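Local coordinates for carbohydrate oxidase (Microdochium nivale, PDB 3RJA), which oxidises the C1 hydroxyl of mono-, oligo- and polysaccharides to lactones with its bound FAD, reducing molecular oxygen to hydrogen peroxide, at residues A52-S64 with K456-A468. Sequence-based numbering, arbitrary orientation.
Sequences AVQCAKKLNLKVS and KFDPTDRFYYPQA
Arg462, in the conformer described here, reaches to the end of helix 46-58, where the loop to strand 63-66 begins, and gives NH1 to the carbonyl oxygen of Leu61 (NH1 to O 2.8 Å). The bond is bent, 133° at the hydrogen, and the donor sits above the carbonyl plane. Two bends in the chain, at chi2 68° and chi3 58°, turn the guanidinium so that Lys57 CA and Ala56 O lie over one face, toward its rim, while Asn60 OD1 stands at its edge. The backbone of Arg462 returns the grip: its O takes the N-H of Val63 in a nearly straight bond (N to O 2.9 Å). The contact ties the helix-to-strand connection of the FAD-binding domain, ending in an outer strand of its three-stranded parallel sheet, to the C-terminal berberine-like region of this oxidase. Val63 CG1 packs against Arg462 CG at 3.7 Å and also touches Phe463 CD1; the same ring turns its edge to Val63 O, and Val53 CG2 meets CE1. Lys62, bent at chi2, passes beside Tyr464 CB to place NZ 2.9 Å from Asp461 O. Tyr464 N reaches that oxygen from the opposite face, closing the type I turn 461-464. With Lys62 shortened to alanine, Asp461 O would probably keep the Tyr464 N-H but lose the ammonium, and Tyr464 CB the aliphatic chain beside it. Farther along, Ser64 OG is 2.6 Å from a water that donates to Phe463 O; that hydroxyl also bonds His83, and the Ser64 side chain lies about 5 Å from the bound FAD. In the preceding turn, Asp458 receives Arg462 N on OD1 and Phe463 N on OD2, both on the syn side, fixing the backbone that carries the two side chains. Asp461 forms a salt bridge with Arg435 of helix 435-443.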
loop_
_atom_site.group_PDB
_atom_site.type_symbol
_atom_site.label_atom_id
_atom_site.label_comp_id
_atom_site.label_asym_id
_atom_site.label_seq_id
_atom_site.Cartn_x
_atom_site.Cartn_y
_atom_site.Cartn_z
ATOM N N ALA A 52 4.502 26.002 2.205
ATOM C CA ALA A 52 4.437 25.284 3.476
ATOM C C ALA A 52 5.830 24.743 3.828
ATOM O O ALA A 52 6.263 24.871 4.949
ATOM C CB ALA A 52 3.364 24.149 3.451
ATOM N N VAL A 53 6.527 24.170 2.857
ATOM C CA VAL A 53 7.893 23.677 3.072
ATOM C C VAL A 53 8.854 24.838 3.453
ATOM O O VAL A 53 9.690 24.679 4.345
ATOM C CB VAL A 53 8.365 22.807 1.860
ATOM C CG1 VAL A 53 9.866 22.477 1.883
ATOM C CG2 VAL A 53 7.538 21.513 1.787
ATOM N N GLN A 54 8.703 26.010 2.830
ATOM C CA GLN A 54 9.435 27.222 3.252
ATOM C C GLN A 54 9.219 27.595 4.740
ATOM O O GLN A 54 10.187 27.850 5.475
ATOM C CB GLN A 54 9.000 28.425 2.398
ATOM C CG GLN A 54 9.636 28.551 1.043
ATOM C CD GLN A 54 9.379 29.936 0.452
ATOM O OE1 GLN A 54 8.250 30.259 0.024
ATOM N NE2 GLN A 54 10.423 30.775 0.442
ATOM N N CYS A 55 7.959 27.647 5.184
ATOM C CA CYS A 55 7.650 27.932 6.605
ATOM C C CYS A 55 8.312 26.929 7.555
ATOM O O CYS A 55 8.850 27.302 8.631
ATOM C CB CYS A 55 6.124 27.943 6.823
ATOM S SG CYS A 55 5.355 29.407 6.100
ATOM N N ALA A 56 8.259 25.660 7.164
ATOM C CA ALA A 56 8.862 24.599 7.971
ATOM C C ALA A 56 10.347 24.911 8.141
ATOM O O ALA A 56 10.871 24.870 9.268
ATOM C CB ALA A 56 8.668 23.245 7.308
ATOM N N LYS A 57 11.015 25.245 7.030
ATOM C CA LYS A 57 12.447 25.622 7.071
ATOM C C LYS A 57 12.705 26.850 7.962
ATOM O O LYS A 57 13.640 26.866 8.774
ATOM C CB LYS A 57 13.002 25.880 5.657
ATOM C CG LYS A 57 14.470 26.340 5.700
ATOM C CD LYS A 57 15.011 26.655 4.325
ATOM C CE LYS A 57 16.406 27.238 4.400
ATOM N NZ LYS A 57 16.901 27.457 3.031
ATOM N N LYS A 58 11.862 27.872 7.821
ATOM C CA LYS A 58 11.992 29.100 8.618
ATOM C C LYS A 58 11.894 28.859 10.139
ATOM O O LYS A 58 12.631 29.466 10.917
ATOM C CB LYS A 58 10.925 30.110 8.181
ATOM C CG LYS A 58 11.080 31.486 8.810
ATOM C CD LYS A 58 9.780 32.302 8.737
ATOM C CE LYS A 58 10.042 33.814 8.810
ATOM N NZ LYS A 58 10.673 34.321 7.528
ATOM N N LEU A 59 10.989 27.965 10.553
ATOM C CA LEU A 59 10.660 27.779 11.961
ATOM C C LEU A 59 11.311 26.518 12.549
ATOM O O LEU A 59 10.987 26.107 13.674
ATOM C CB LEU A 59 9.142 27.786 12.167
ATOM C CG LEU A 59 8.472 29.097 11.691
ATOM C CD1 LEU A 59 6.956 28.974 11.655
ATOM C CD2 LEU A 59 8.883 30.311 12.531
ATOM N N ASN A 60 12.240 25.935 11.795
ATOM C CA ASN A 60 12.835 24.632 12.125
ATOM C C ASN A 60 11.816 23.542 12.524
ATOM O O ASN A 60 11.921 22.939 13.591
ATOM C CB ASN A 60 13.932 24.756 13.196
ATOM C CG ASN A 60 14.901 23.570 13.179
ATOM O OD1 ASN A 60 15.053 22.858 12.163
ATOM N ND2 ASN A 60 15.547 23.343 14.303
ATOM N N LEU A 61 10.841 23.282 11.657
ATOM C CA LEU A 61 9.852 22.242 11.921
ATOM C C LEU A 61 10.082 21.050 10.989
ATOM O O LEU A 61 10.575 21.229 9.869
ATOM C CB LEU A 61 8.443 22.803 11.715
ATOM C CG LEU A 61 8.042 24.061 12.508
ATOM C CD1 LEU A 61 6.692 24.622 12.007
ATOM C CD2 LEU A 61 7.969 23.783 14.040
ATOM N N LYS A 62 9.699 19.853 11.426
ATOM C CA LYS A 62 9.568 18.713 10.507
ATOM C C LYS A 62 8.238 18.859 9.762
ATOM O O LYS A 62 7.225 19.371 10.317
ATOM C CB LYS A 62 9.625 17.369 11.260
ATOM C CG LYS A 62 10.893 17.185 12.142
ATOM C CD LYS A 62 12.159 17.516 11.344
ATOM C CE LYS A 62 13.455 17.088 12.078
ATOM N NZ LYS A 62 14.674 17.253 11.229
ATOM N N VAL A 63 8.239 18.425 8.508
ATOM C CA VAL A 63 7.023 18.494 7.718
ATOM C C VAL A 63 6.604 17.112 7.179
ATOM O O VAL A 63 7.423 16.351 6.674
ATOM C CB VAL A 63 7.067 19.657 6.656
ATOM C CG1 VAL A 63 8.368 19.714 5.963
ATOM C CG2 VAL A 63 5.923 19.561 5.643
ATOM N N SER A 64 5.321 16.779 7.330
ATOM C CA SER A 64 4.844 15.505 6.797
ATOM C C SER A 64 3.616 15.705 5.906
ATOM O O SER A 64 2.685 16.438 6.272
ATOM C CB SER A 64 4.588 14.526 7.952
ATOM O OG SER A 64 5.827 14.199 8.619
ATOM N N LYS A 456 21.572 13.176 -0.283
ATOM C CA LYS A 456 21.498 14.139 -1.382
ATOM C C LYS A 456 20.257 15.055 -1.359
ATOM O O LYS A 456 20.379 16.268 -1.566
ATOM C CB LYS A 456 21.568 13.443 -2.730
ATOM C CG LYS A 456 21.506 14.440 -3.934
ATOM C CD LYS A 456 21.845 13.788 -5.270
ATOM C CE LYS A 456 21.667 14.787 -6.391
ATOM N NZ LYS A 456 21.776 14.033 -7.690
ATOM N N PHE A 457 19.072 14.475 -1.150
ATOM C CA PHE A 457 17.821 15.237 -1.286
ATOM C C PHE A 457 17.210 15.759 -0.007
ATOM O O PHE A 457 16.566 16.798 -0.029
ATOM C CB PHE A 457 16.781 14.468 -2.131
ATOM C CG PHE A 457 17.106 14.499 -3.590
ATOM C CD1 PHE A 457 16.918 15.673 -4.325
ATOM C CD2 PHE A 457 17.702 13.395 -4.210
ATOM C CE1 PHE A 457 17.270 15.734 -5.689
ATOM C CE2 PHE A 457 18.055 13.435 -5.566
ATOM C CZ PHE A 457 17.853 14.594 -6.312
ATOM N N ASP A 458 17.376 15.027 1.093
ATOM C CA ASP A 458 16.876 15.493 2.390
ATOM C C ASP A 458 17.936 15.364 3.489
ATOM O O ASP A 458 17.712 14.681 4.483
ATOM C CB ASP A 458 15.562 14.783 2.774
ATOM C CG ASP A 458 14.857 15.443 3.967
ATOM O OD1 ASP A 458 15.180 16.616 4.293
ATOM O OD2 ASP A 458 13.973 14.782 4.568
ATOM N N PRO A 459 19.090 16.050 3.329
ATOM C CA PRO A 459 20.171 15.878 4.317
ATOM C C PRO A 459 19.832 16.411 5.717
ATOM O O PRO A 459 20.380 15.912 6.709
ATOM C CB PRO A 459 21.351 16.641 3.684
ATOM C CG PRO A 459 20.681 17.678 2.809
ATOM C CD PRO A 459 19.507 16.942 2.229
ATOM N N THR A 460 18.901 17.357 5.828
ATOM C CA THR A 460 18.528 17.810 7.166
ATOM C C THR A 460 17.354 17.019 7.756
ATOM O O THR A 460 16.826 17.377 8.810
ATOM C CB THR A 460 18.234 19.308 7.226
ATOM O OG1 THR A 460 16.995 19.571 6.559
ATOM C CG2 THR A 460 19.394 20.137 6.588
ATOM N N ASP A 461 16.939 15.947 7.083
ATOM C CA ASP A 461 15.818 15.142 7.595
ATOM C C ASP A 461 14.570 16.035 7.826
ATOM O O ASP A 461 13.852 15.892 8.827
ATOM C CB ASP A 461 16.246 14.464 8.901
ATOM C CG ASP A 461 15.837 12.990 8.978
ATOM O OD1 ASP A 461 15.175 12.466 8.057
ATOM O OD2 ASP A 461 16.170 12.368 10.002
ATOM N N ARG A 462 14.341 16.969 6.904
ATOM C CA ARG A 462 13.216 17.904 6.973
ATOM C C ARG A 462 11.877 17.154 6.958
ATOM O O ARG A 462 10.892 17.581 7.582
ATOM C CB ARG A 462 13.288 18.887 5.794
ATOM C CG ARG A 462 12.079 19.816 5.631
ATOM C CD ARG A 462 12.005 20.814 6.762
ATOM N NE ARG A 462 13.217 21.627 6.863
ATOM C CZ ARG A 462 13.772 21.982 8.018
ATOM N NH1 ARG A 462 13.212 21.581 9.143
ATOM N NH2 ARG A 462 14.874 22.729 8.056
ATOM N N PHE A 463 11.847 16.046 6.233
ATOM C CA PHE A 463 10.641 15.239 6.106
ATOM C C PHE A 463 10.616 14.058 7.076
ATOM O O PHE A 463 9.897 13.091 6.852
ATOM C CB PHE A 463 10.473 14.752 4.668
ATOM C CG PHE A 463 10.371 15.866 3.654
ATOM C CD1 PHE A 463 9.289 16.754 3.674
ATOM C CD2 PHE A 463 11.322 15.986 2.639
ATOM C CE1 PHE A 463 9.181 17.778 2.719
ATOM C CE2 PHE A 463 11.213 17.002 1.665
ATOM C CZ PHE A 463 10.146 17.907 1.717
ATOM N N TYR A 464 11.382 14.155 8.164
ATOM C CA TYR A 464 11.523 13.065 9.138
ATOM C C TYR A 464 10.234 12.389 9.587
ATOM O O TYR A 464 9.204 13.047 9.852
ATOM C CB TYR A 464 12.181 13.592 10.401
ATOM C CG TYR A 464 12.209 12.598 11.548
ATOM C CD1 TYR A 464 13.183 11.589 11.608
ATOM C CD2 TYR A 464 11.263 12.666 12.569
ATOM C CE1 TYR A 464 13.220 10.672 12.686
ATOM C CE2 TYR A 464 11.280 11.753 13.642
ATOM C CZ TYR A 464 12.251 10.767 13.695
ATOM O OH TYR A 464 12.246 9.881 14.747
ATOM N N TYR A 465 10.328 11.068 9.711
ATOM C CA TYR A 465 9.395 10.307 10.508
ATOM C C TYR A 465 10.154 9.083 11.014
ATOM O O TYR A 465 11.230 8.762 10.490
ATOM C CB TYR A 465 8.126 9.949 9.703
ATOM C CG TYR A 465 8.285 9.017 8.489
ATOM C CD1 TYR A 465 8.694 9.512 7.238
ATOM C CD2 TYR A 465 7.961 7.653 8.574
ATOM C CE1 TYR A 465 8.816 8.652 6.113
ATOM C CE2 TYR A 465 8.068 6.792 7.450
ATOM C CZ TYR A 465 8.473 7.299 6.217
ATOM O OH TYR A 465 8.571 6.453 5.079
ATOM N N PRO A 466 9.599 8.379 12.011
ATOM C CA PRO A 466 10.478 7.415 12.680
ATOM C C PRO A 466 10.935 6.207 11.844
ATOM O O PRO A 466 11.817 5.457 12.301
ATOM C CB PRO A 466 9.643 6.956 13.901
ATOM C CG PRO A 466 8.754 8.119 14.187
ATOM C CD PRO A 466 8.359 8.609 12.780
ATOM N N GLN A 467 10.373 5.995 10.652
ATOM C CA GLN A 467 10.906 4.926 9.806
ATOM C C GLN A 467 11.326 5.444 8.437
ATOM O O GLN A 467 11.353 4.690 7.457
ATOM C CB GLN A 467 9.977 3.688 9.731
ATOM C CG GLN A 467 9.696 3.067 11.120
ATOM C CD GLN A 467 8.680 1.919 11.134
ATOM O OE1 GLN A 467 7.831 1.791 10.254
ATOM N NE2 GLN A 467 8.762 1.082 12.186
ATOM N N ALA A 468 11.664 6.735 8.382
ATOM C CA ALA A 468 12.364 7.309 7.234
ATOM C C ALA A 468 13.732 6.654 7.132
ATOM O O ALA A 468 14.339 6.309 8.154
ATOM C CB ALA A 468 12.538 8.858 7.400
HETATM O O HOH W 1 15.763 14.351 12.719
HETATM O O HOH W 2 7.199 12.894 6.784
#